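Local structure of CdiA-CT toxin, Conserved domain protein (Yersinia pseudotuberculosis serotype O:3, 4ZQU) at residues F68-L73 / T77-M82. The protein probably acts as an endonuclease toxin of contact-dependent growth inhibition and is bound by its immunity protein CdiI. Numbering follows the deposited sequence.
Sequences FEKASL and TVNSSM
A71 and V78 are the hydrogen-bonded pair of a short antiparallel beta hairpin, strands 70-73 and 76-79. A71 N donates to V78 O at 2.8 Å, and V78 N returns a bond to A71 O at 2.9 Å, both nearly straight. K70, S72, T77 and N79 share one face of the hairpin. There S72 OG and T77 OG1 are hydrogen-bonded at 3.0 Å. K70 lies obliquely across N79, with the two CB atoms 3.8 Å apart. Beyond the strands, S80 N bonds E69 O at 2.7 Å, from above the carbonyl plane. S80 OG adds a weak bond to the same oxygen.

The other face carries A71 and V78. F68 CG is anti to its backbone N (chi1 178°), which lays the ring beside the second strand. F68 CZ meets V78 O edge-on at 3.4 Å, and F68 CE2 reaches V78 CG1 at 4.3 Å.

F21 packs on A71 and V78, and Y24 of the toxin meets the F68 ring. K70 NZ forms a salt bridge with D121 and a hydrogen bond to P133 O, both of CdiI, and a CdiI strand extends the hairpin by antiparallel beta-augmentation. The hairpin links helix 53-66 to strand 85-92 of the main sheet.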
loop_
_atom_site.group_PDB
_atom_site.type_symbol
_atom_site.label_atom_id
_atom_site.label_comp_id
_atom_site.label_asym_id
_atom_site.label_seq_id
_atom_site.Cartn_x
_atom_site.Cartn_y
_atom_site.Cartn_z
ATOM N N PHE A 68 -6.579 5.089 -8.141
ATOM C CA PHE A 68 -5.756 4.820 -6.972
ATOM C C PHE A 68 -4.609 5.823 -6.855
ATOM O O PHE A 68 -3.805 5.972 -7.777
ATOM C CB PHE A 68 -5.205 3.396 -7.029
ATOM C CG PHE A 68 -4.308 3.046 -5.879
ATOM C CD1 PHE A 68 -4.829 2.482 -4.730
ATOM C CD2 PHE A 68 -2.942 3.274 -5.949
ATOM C CE1 PHE A 68 -4.009 2.156 -3.674
ATOM C CE2 PHE A 68 -2.118 2.952 -4.894
ATOM C CZ PHE A 68 -2.653 2.392 -3.755
ATOM N N GLU A 69 -4.538 6.500 -5.713
ATOM C CA GLU A 69 -3.452 7.434 -5.438
ATOM C C GLU A 69 -2.480 6.857 -4.414
ATOM O O GLU A 69 -1.269 6.828 -4.638
ATOM C CB GLU A 69 -4.003 8.771 -4.938
ATOM C CG GLU A 69 -2.927 9.740 -4.457
ATOM C CD GLU A 69 -3.504 11.035 -3.919
ATOM O OE1 GLU A 69 -4.740 11.200 -3.976
ATOM O OE2 GLU A 69 -2.724 11.886 -3.439
ATOM N N LYS A 70 -3.021 6.398 -3.292
ATOM C CA LYS A 70 -2.207 5.882 -2.201
ATOM C C LYS A 70 -3.056 5.080 -1.222
ATOM O O LYS A 70 -4.199 5.440 -0.943
ATOM C CB LYS A 70 -1.500 7.035 -1.478
ATOM C CG LYS A 70 -0.636 6.608 -0.303
ATOM C CD LYS A 70 0.331 7.710 0.113
ATOM C CE LYS A 70 -0.395 8.942 0.625
ATOM N NZ LYS A 70 0.553 9.949 1.181
ATOM N N ALA A 71 -2.498 3.981 -0.722
ATOM C CA ALA A 71 -3.141 3.191 0.324
ATOM C C ALA A 71 -2.106 2.716 1.333
ATOM O O ALA A 71 -1.050 2.210 0.958
ATOM C CB ALA A 71 -3.886 2.006 -0.269
ATOM N N SER A 72 -2.414 2.890 2.613
ATOM C CA SER A 72 -1.525 2.468 3.687
ATOM C C SER A 72 -2.322 1.735 4.756
ATOM O O SER A 72 -3.141 2.336 5.454
ATOM C CB SER A 72 -0.793 3.669 4.293
ATOM O OG SER A 72 0.182 3.259 5.240
ATOM N N LEU A 73 -2.080 0.435 4.875
ATOM C CA LEU A 73 -2.851 -0.405 5.783
ATOM C C LEU A 73 -2.107 -1.702 6.086
ATOM O O LEU A 73 -1.310 -2.166 5.273
ATOM C CB LEU A 73 -4.228 -0.701 5.185
ATOM C CG LEU A 73 -4.250 -1.403 3.824
ATOM C CD1 LEU A 73 -4.708 -2.849 3.967
ATOM C CD2 LEU A 73 -5.126 -0.651 2.828
ATOM N N THR A 77 2.653 0.292 2.826
ATOM C CA THR A 77 2.358 1.527 2.103
ATOM C C THR A 77 2.618 1.392 0.602
ATOM O O THR A 77 3.698 0.972 0.184
ATOM C CB THR A 77 3.187 2.711 2.650
ATOM O OG1 THR A 77 2.868 2.929 4.032
ATOM C CG2 THR A 77 2.897 3.982 1.860
ATOM N N VAL A 78 1.614 1.739 -0.200
ATOM C CA VAL A 78 1.734 1.748 -1.656
ATOM C C VAL A 78 1.092 3.012 -2.221
ATOM O O VAL A 78 -0.008 3.380 -1.817
ATOM C CB VAL A 78 1.062 0.510 -2.305
ATOM C CG1 VAL A 78 1.237 0.537 -3.819
ATOM C CG2 VAL A 78 1.621 -0.784 -1.728
ATOM N N ASN A 79 1.776 3.688 -3.140
ATOM C CA ASN A 79 1.153 4.799 -3.852
ATOM C C ASN A 79 1.338 4.677 -5.361
ATOM O O ASN A 79 2.086 3.822 -5.836
ATOM C CB ASN A 79 1.681 6.152 -3.346
ATOM C CG ASN A 79 3.184 6.312 -3.509
ATOM O OD1 ASN A 79 3.796 5.746 -4.411
ATOM N ND2 ASN A 79 3.784 7.101 -2.628
ATOM N N SER A 80 0.655 5.541 -6.104
ATOM C CA SER A 80 0.583 5.427 -7.556
ATOM C C SER A 80 1.921 5.674 -8.249
ATOM O O SER A 80 2.118 5.253 -9.388
ATOM C CB SER A 80 -0.464 6.397 -8.100
ATOM O OG SER A 80 -0.198 7.719 -7.664
ATOM N N SER A 81 2.834 6.355 -7.564
ATOM C CA SER A 81 4.155 6.635 -8.117
ATOM C C SER A 81 4.969 5.353 -8.269
ATOM O O SER A 81 5.891 5.283 -9.081
ATOM C CB SER A 81 4.907 7.631 -7.233
ATOM O OG SER A 81 5.165 7.083 -5.953
ATOM N N MET A 82 4.615 4.343 -7.479
ATOM C CA MET A 82 5.283 3.046 -7.510
ATOM C C MET A 82 4.752 2.172 -8.638
ATOM O O MET A 82 5.447 1.291 -9.139
ATOM C CB MET A 82 5.098 2.319 -6.177
ATOM C CG MET A 82 5.440 3.141 -4.949
ATOM S SD MET A 82 4.779 2.402 -3.440
ATOM C CE MET A 82 5.306 3.583 -2.204
#